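Local atomic coordinates of endo-1,4-beta-xylanase C (Paenibacillus barcinonensis, PDB entry 4XUT), a protein that hydrolyses internal beta-1,4-xylosidic linkages of xylan, and is represented here by one of its carbohydrate-binding modules (CBM22), not by its catalytic domain. Residues S96-F101 with G141-A146; G26-R31 with P62-L67. One frame throughout, in Å; residues are numbered along the deposited sequence.

Contact 1: S96-F101 with G141-A146. With BGC (beta-D-glucopyranose), chain D.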
loop_
_atom_site.group_PDB
_atom_site.type_symbol
_atom_site.label_atom_id
_atom_site.label_comp_id
_atom_site.label_asym_id
_atom_site.label_seq_id
_atom_site.Cartn_x
_atom_site.Cartn_y
_atom_site.Cartn_z
ATOM N N SER A 96 -4.458 -2.505 1.416
ATOM C CA SER A 96 -4.872 -3.845 1.021
ATOM C C SER A 96 -3.744 -4.871 1.120
ATOM O O SER A 96 -2.575 -4.513 1.245
ATOM C CB SER A 96 -5.428 -3.875 -0.397
ATOM O OG SER A 96 -6.594 -3.084 -0.511
ATOM N N LEU A 97 -4.145 -6.140 1.097
ATOM C CA LEU A 97 -3.211 -7.255 1.076
ATOM C C LEU A 97 -3.317 -8.069 -0.207
ATOM O O LEU A 97 -4.422 -8.374 -0.667
ATOM C CB LEU A 97 -3.422 -8.176 2.285
ATOM C CG LEU A 97 -3.382 -7.566 3.683
ATOM C CD1 LEU A 97 -3.706 -8.632 4.707
ATOM C CD2 LEU A 97 -2.029 -6.959 3.913
ATOM N N GLU A 98 -2.158 -8.490 -0.717
ATOM C CA GLU A 98 -2.088 -9.472 -1.791
ATOM C C GLU A 98 -1.489 -10.706 -1.192
ATOM O O GLU A 98 -0.382 -10.657 -0.616
ATOM C CB GLU A 98 -1.227 -8.959 -2.932
ATOM C CG GLU A 98 -1.001 -9.941 -4.083
ATOM C CD GLU A 98 -0.137 -9.335 -5.166
ATOM O OE1 GLU A 98 -0.615 -8.438 -5.872
ATOM O OE2 GLU A 98 1.038 -9.728 -5.286
ATOM N N LYS A 99 -2.182 -11.824 -1.356
ATOM C CA LYS A 99 -1.758 -13.088 -0.785
ATOM C C LYS A 99 -1.555 -14.170 -1.822
ATOM O O LYS A 99 -2.366 -14.340 -2.733
ATOM C CB LYS A 99 -2.798 -13.604 0.212
ATOM C CG LYS A 99 -2.878 -12.768 1.436
ATOM C CD LYS A 99 -3.593 -13.525 2.562
ATOM C CE LYS A 99 -4.674 -12.712 3.192
ATOM N NZ LYS A 99 -5.770 -12.607 2.216
ATOM N N GLU A 100 -0.485 -14.922 -1.615
ATOM C CA GLU A 100 -0.111 -16.051 -2.460
ATOM C C GLU A 100 -0.036 -17.302 -1.584
ATOM O O GLU A 100 0.484 -17.247 -0.474
ATOM C CB GLU A 100 1.249 -15.783 -3.057
ATOM C CG GLU A 100 1.793 -16.851 -4.007
ATOM C CD GLU A 100 3.295 -16.668 -4.207
ATOM O OE1 GLU A 100 3.630 -15.892 -5.115
ATOM O OE2 GLU A 100 4.099 -17.257 -3.457
ATOM N N PHE A 101 -0.562 -18.416 -2.098
ATOM C CA PHE A 101 -0.548 -19.675 -1.368
ATOM C C PHE A 101 0.112 -20.749 -2.214
ATOM O O PHE A 101 -0.152 -20.833 -3.401
ATOM C CB PHE A 101 -1.940 -20.163 -1.013
ATOM C CG PHE A 101 -2.689 -19.256 -0.074
ATOM C CD1 PHE A 101 -3.339 -18.146 -0.555
ATOM C CD2 PHE A 101 -2.711 -19.489 1.275
ATOM C CE1 PHE A 101 -4.003 -17.309 0.311
ATOM C CE2 PHE A 101 -3.386 -18.654 2.151
ATOM C CZ PHE A 101 -4.046 -17.557 1.648
ATOM N N GLY A 141 3.165 -15.796 0.237
ATOM C CA GLY A 141 3.415 -14.360 0.119
ATOM C C GLY A 141 2.309 -13.585 0.748
ATOM O O GLY A 141 1.142 -13.997 0.703
ATOM N N LEU A 142 2.672 -12.446 1.314
ATOM C CA LEU A 142 1.694 -11.562 1.910
ATOM C C LEU A 142 2.231 -10.170 1.747
ATOM O O LEU A 142 3.248 -9.807 2.361
ATOM C CB LEU A 142 1.496 -11.905 3.392
ATOM C CG LEU A 142 0.441 -11.101 4.158
ATOM C CD1 LEU A 142 -0.882 -11.286 3.507
ATOM C CD2 LEU A 142 0.314 -11.552 5.602
ATOM N N ARG A 143 1.598 -9.407 0.880
ATOM C CA ARG A 143 2.163 -8.101 0.492
ATOM C C ARG A 143 1.168 -7.023 0.792
ATOM O O ARG A 143 -0.007 -7.160 0.454
ATOM C CB ARG A 143 2.495 -8.109 -0.987
ATOM C CG ARG A 143 3.390 -9.233 -1.449
ATOM C CD ARG A 143 2.710 -10.219 -2.359
ATOM N NE ARG A 143 3.541 -11.415 -2.585
ATOM C CZ ARG A 143 3.367 -12.298 -3.555
ATOM N NH1 ARG A 143 2.380 -12.154 -4.425
ATOM N NH2 ARG A 143 4.165 -13.371 -3.638
ATOM N N MET A 144 1.611 -5.955 1.433
ATOM C CA MET A 144 0.766 -4.823 1.670
ATOM C C MET A 144 0.881 -3.886 0.484
ATOM O O MET A 144 1.946 -3.724 -0.112
ATOM C CB MET A 144 1.203 -4.076 2.927
ATOM C CG MET A 144 0.362 -2.868 3.351
ATOM S SD MET A 144 1.312 -1.650 4.313
ATOM C CE MET A 144 1.644 -0.484 2.994
ATOM N N TYR A 145 -0.236 -3.267 0.134
ATOM C CA TYR A 145 -0.269 -2.243 -0.915
ATOM C C TYR A 145 -1.362 -1.214 -0.660
ATOM O O TYR A 145 -2.269 -1.419 0.154
ATOM C CB TYR A 145 -0.358 -2.835 -2.309
ATOM C CG TYR A 145 -1.655 -3.496 -2.663
ATOM C CD1 TYR A 145 -1.897 -4.804 -2.291
ATOM C CD2 TYR A 145 -2.600 -2.860 -3.465
ATOM C CE1 TYR A 145 -3.083 -5.427 -2.613
ATOM C CE2 TYR A 145 -3.761 -3.490 -3.827
ATOM C CZ TYR A 145 -4.000 -4.781 -3.393
ATOM O OH TYR A 145 -5.151 -5.478 -3.701
ATOM N N ALA A 146 -1.218 -0.079 -1.337
ATOM C CA ALA A 146 -2.210 0.994 -1.299
ATOM C C ALA A 146 -2.783 1.131 -2.687
ATOM O O ALA A 146 -2.100 0.910 -3.672
ATOM C CB ALA A 146 -1.608 2.290 -0.846
HETATM C C2 BGC D . -6.911 -5.806 -7.467
HETATM C C3 BGC D . -7.850 -5.790 -6.278
HETATM C C4 BGC D . -9.261 -6.140 -6.744
HETATM C C5 BGC D . -9.215 -7.415 -7.613
HETATM C C6 BGC D . -10.575 -7.966 -8.132
HETATM C C1 BGC D . -6.957 -7.009 -8.395
HETATM O O2 BGC D . -5.579 -5.701 -6.992
HETATM O O3 BGC D . -7.791 -4.499 -5.625
HETATM O O4 BGC D . -10.063 -6.254 -5.557
HETATM O O5 BGC D . -8.322 -7.231 -8.735
HETATM O O6 BGC D . -11.338 -7.098 -8.992
HETATM O O HOH W 1 2.895 -13.850 -6.800
#
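Ser96 opens the pairing with Tyr145: Ser96 N donates to Tyr145 O at 2.8 Å, and Ser96 CB sits over one face of the phenol ring, toward its rim, in a CH-pi contact 3.7 Å from the ring centroid. Tyr145 CG stands between its backbone N and carbonyl carbon (chi1 69°), which swings the ring across onto Ser96; Tyr145 OH then takes a weak bond from O2 of the chain D glucose at 3.3 Å. Ser96 OG turns to Glu147. Leu97 faces the opposite side of the sheet, where its CD1 meets Leu142 CD1 at 4.1 Å. These are neighbouring antiparallel strands of a beta-sandwich carbohydrate-binding module, and the face bearing Glu98 and Tyr145 is the one turned to the bound sugars. Glu98, its chain extended, offers the anti lone pair of OE2 to Arg143 NH1 at 2.9 Å, carboxylate and guanidinium planes 81° apart; its OE1 holds Arg31. On the reverse face Lys99 runs alongside Leu142, its CG so close to Leu142 CD1 that the exact spacing is doubtful. Glu100 completes the salt-bridge network: Arg143 NH2 reaches OE1 at 3.0 Å from above the carboxylate plane, water 1 joins that oxygen to Arg143 NH1, and OE2 bonds Ser140. Arg143 NE is taken by Glu65, so each of its three nitrogens meets a carboxylate, which fixes the rotation of the group.

Contact 2: G26-R31 with P62-L67. With BGC (beta-D-glucopyranose), chain B; BGC (beta-D-glucopyranose), chain D.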
loop_
_atom_site.group_PDB
_atom_site.type_symbol
_atom_site.label_atom_id
_atom_site.label_comp_id
_atom_site.label_asym_id
_atom_site.label_seq_id
_atom_site.Cartn_x
_atom_site.Cartn_y
_atom_site.Cartn_z
ATOM N N GLY A 26 14.050 0.204 -1.647
ATOM C CA GLY A 26 14.052 -1.110 -1.015
ATOM C C GLY A 26 13.333 -2.138 -1.872
ATOM O O GLY A 26 13.585 -2.230 -3.081
ATOM N N ASN A 27 12.408 -2.879 -1.267
ATOM C CA ASN A 27 11.663 -3.912 -1.976
ATOM C C ASN A 27 10.289 -3.489 -2.462
ATOM O O ASN A 27 9.527 -4.329 -2.951
ATOM C CB ASN A 27 11.539 -5.147 -1.071
ATOM C CG ASN A 27 12.881 -5.745 -0.723
ATOM O OD1 ASN A 27 13.199 -5.944 0.456
ATOM N ND2 ASN A 27 13.686 -6.023 -1.732
ATOM N N TRP A 28 10.001 -2.193 -2.408
ATOM C CA TRP A 28 8.734 -1.668 -2.917
ATOM C C TRP A 28 8.667 -1.785 -4.441
ATOM O O TRP A 28 9.659 -1.547 -5.145
ATOM C CB TRP A 28 8.525 -0.223 -2.483
ATOM C CG TRP A 28 8.302 -0.035 -1.003
ATOM C CD1 TRP A 28 9.260 0.120 -0.045
ATOM C CD2 TRP A 28 7.052 -0.012 -0.331
ATOM N NE1 TRP A 28 8.674 0.252 1.188
ATOM C CE2 TRP A 28 7.315 0.182 1.042
ATOM C CE3 TRP A 28 5.708 -0.063 -0.776
ATOM C CZ2 TRP A 28 6.305 0.300 1.988
ATOM C CZ3 TRP A 28 4.713 0.052 0.146
ATOM C CH2 TRP A 28 5.002 0.207 1.537
ATOM N N ARG A 29 7.503 -2.173 -4.938
ATOM C CA ARG A 29 7.317 -2.419 -6.358
ATOM C C ARG A 29 5.936 -1.999 -6.824
ATOM O O ARG A 29 4.974 -1.943 -6.060
ATOM C CB ARG A 29 7.586 -3.891 -6.744
ATOM C CG ARG A 29 6.655 -4.953 -6.178
ATOM C CD ARG A 29 6.747 -6.308 -6.937
ATOM N NE ARG A 29 5.840 -7.377 -6.440
ATOM C CZ ARG A 29 4.520 -7.495 -6.705
ATOM N NH1 ARG A 29 3.861 -6.599 -7.474
ATOM N NH2 ARG A 29 3.820 -8.521 -6.168
ATOM N N ALA A 30 5.859 -1.728 -8.123
ATOM C CA ALA A 30 4.568 -1.537 -8.788
ATOM C C ALA A 30 3.824 -2.847 -8.930
ATOM O O ALA A 30 4.431 -3.937 -8.914
ATOM C CB ALA A 30 4.805 -0.922 -10.179
ATOM N N ARG A 31 2.500 -2.760 -9.097
ATOM C CA ARG A 31 1.670 -3.931 -9.371
ATOM C C ARG A 31 1.391 -4.173 -10.860
ATOM O O ARG A 31 1.103 -5.287 -11.275
ATOM C CB ARG A 31 0.367 -3.822 -8.593
ATOM C CG ARG A 31 0.627 -3.595 -7.111
ATOM C CD ARG A 31 -0.646 -3.662 -6.307
ATOM N NE ARG A 31 -1.132 -5.026 -6.328
ATOM C CZ ARG A 31 -2.351 -5.408 -6.674
ATOM N NH1 ARG A 31 -3.286 -4.534 -6.994
ATOM N NH2 ARG A 31 -2.657 -6.692 -6.657
ATOM N N PRO A 62 1.628 1.247 -4.703
ATOM C CA PRO A 62 2.881 0.743 -4.193
ATOM C C PRO A 62 2.661 -0.500 -3.337
ATOM O O PRO A 62 1.771 -0.512 -2.498
ATOM C CB PRO A 62 3.376 1.887 -3.308
ATOM C CG PRO A 62 2.144 2.554 -2.836
ATOM C CD PRO A 62 1.076 2.313 -3.860
ATOM N N LEU A 63 3.496 -1.492 -3.538
ATOM C CA LEU A 63 3.352 -2.782 -2.884
ATOM C C LEU A 63 4.687 -3.211 -2.294
ATOM O O LEU A 63 5.755 -3.028 -2.906
ATOM C CB LEU A 63 2.888 -3.800 -3.902
ATOM C CG LEU A 63 2.749 -5.235 -3.422
ATOM C CD1 LEU A 63 1.575 -5.920 -4.122
ATOM C CD2 LEU A 63 4.035 -6.042 -3.638
ATOM N N VAL A 64 4.619 -3.859 -1.136
ATOM C CA VAL A 64 5.800 -4.493 -0.591
ATOM C C VAL A 64 5.475 -5.827 0.057
ATOM O O VAL A 64 4.513 -5.934 0.808
ATOM C CB VAL A 64 6.530 -3.556 0.400
ATOM C CG1 VAL A 64 5.720 -3.323 1.665
ATOM C CG2 VAL A 64 7.932 -4.059 0.698
ATOM N N GLU A 65 6.319 -6.811 -0.202
ATOM C CA GLU A 65 6.229 -8.127 0.499
ATOM C C GLU A 65 6.578 -8.000 1.980
ATOM O O GLU A 65 7.677 -7.501 2.352
ATOM C CB GLU A 65 7.162 -9.134 -0.196
ATOM C CG GLU A 65 7.250 -10.482 0.478
ATOM C CD GLU A 65 6.004 -11.331 0.301
ATOM O OE1 GLU A 65 5.684 -11.746 -0.841
ATOM O OE2 GLU A 65 5.348 -11.641 1.309
ATOM N N VAL A 66 5.670 -8.434 2.857
ATOM C CA VAL A 66 5.920 -8.339 4.293
ATOM C C VAL A 66 5.935 -9.669 5.023
ATOM O O VAL A 66 6.323 -9.706 6.186
ATOM C CB VAL A 66 4.991 -7.357 5.012
ATOM C CG1 VAL A 66 5.280 -5.939 4.496
ATOM C CG2 VAL A 66 3.538 -7.721 4.850
ATOM N N LEU A 67 5.563 -10.750 4.365
ATOM C CA LEU A 67 5.480 -12.059 5.073
ATOM C C LEU A 67 6.773 -12.430 5.850
ATOM O O LEU A 67 6.677 -12.928 6.958
ATOM C CB LEU A 67 5.099 -13.191 4.113
ATOM C CG LEU A 67 4.763 -14.536 4.785
ATOM C CD1 LEU A 67 3.638 -14.435 5.794
ATOM C CD2 LEU A 67 4.384 -15.556 3.737
HETATM C C2 BGC B . -5.656 -8.713 -12.495
HETATM C C3 BGC B . -6.324 -7.688 -11.582
HETATM C C4 BGC B . -5.472 -7.567 -10.336
HETATM C C5 BGC B . -4.048 -7.137 -10.777
HETATM C C6 BGC B . -3.155 -6.960 -9.581
HETATM C C1 BGC B . -4.291 -8.142 -12.923
HETATM O O1 BGC B . -3.692 -8.929 -13.972
HETATM O O2 BGC B . -6.530 -9.079 -13.583
HETATM O O3 BGC B . -7.661 -8.048 -11.216
HETATM O O4 BGC B . -6.099 -6.590 -9.487
HETATM O O5 BGC B . -3.464 -8.035 -11.741
HETATM O O6 BGC B . -1.902 -6.344 -9.858
HETATM C C2 BGC D . -6.911 -5.806 -7.467
HETATM C C3 BGC D . -7.850 -5.790 -6.278
HETATM C C4 BGC D . -9.261 -6.140 -6.744
HETATM C C5 BGC D . -9.215 -7.415 -7.613
HETATM C C6 BGC D . -10.575 -7.966 -8.132
HETATM C C1 BGC D . -6.957 -7.009 -8.395
HETATM O O2 BGC D . -5.579 -5.701 -6.992
HETATM O O3 BGC D . -7.791 -4.499 -5.625
HETATM O O4 BGC D . -10.063 -6.254 -5.557
HETATM O O5 BGC D . -8.322 -7.231 -8.735
HETATM O O6 BGC D . -11.338 -7.098 -8.992
HETATM O O HOH W 2 10.079 -7.057 1.191
HETATM O O HOH W 3 8.310 -6.705 -2.284
#
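Val64 covers one face of the Trp28 indole: its CG1 lies over the six-membered ring, 3.6 Å from the centroid and only 11° off the ring normal, a CH-pi contact. A chi1 of 68° tucks CG1 into the gap between main-chain N and C and so turns it onto the ring. Pro62 CB comes obliquely to the same indole, 4.0 Å from Trp28 CE3. Leu36 and Leu50 touch both Trp28 and Pro62, and Val169 also packs on the indole, so this end of the contact belongs to the core between the sheets. Next to it the backbones form a single antiparallel hydrogen-bonded bridge, with Arg29 N donating to Leu63 O at 2.8 Å and Leu63 N returning a bond to Arg29 O.

Leu63 then lies between two arginines. Its CD2 is centred over one face of the Arg29 guanidinium, 3.4 Å from CZ, while its CD1 meets the Arg31 group at the edge. Arg29 NH1 bonds Ala30 O and its NH2 pairs with Glu98, which limits how far the group can turn.

The Asn27 end is looser and wet. Asn27 is exposed and barely grazes Val64 with its side chain; water 3 fills in, donating to Asn27 O at 2.8 Å and accepting from Glu65 N at 2.9 Å.

Beyond Leu63, Arg31 NH1 donates to O2 of the chain D glucose at 2.6 Å, with a weak second bond from NH2. O6 of the linked chain B glucose lies over the guanidinium face. Glu98, the carbonyl of Tyr59 and a cation-pi contact with Tyr145 steady the arginine, which presents its N-H groups to a sugar hydroxyl, as suits the ligand cleft of a beta-sandwich carbohydrate-binding module.

From the N terminus, contact 2 comes first: the loop 26-31 meets 62-67 and closes a loop carrying strands 35-40 and 48-53 of the larger sheet. Contact 1 follows, with 96-101 and 141-146 enclosing strands 109-119 and 124-131. The two closures run in series; they neither nest nor cross. They adjoin within the smaller sheet, where strand 63-65 pairs with 139-147 and Glu65 OE2 probably accepts a hydrogen bond from Leu142 N at 2.8 Å. Contact 2 thus ties the loop after strand 16-18 to the edge strand of that sheet, contact 1 joins its two inner strands, and both reach the chain D glucose.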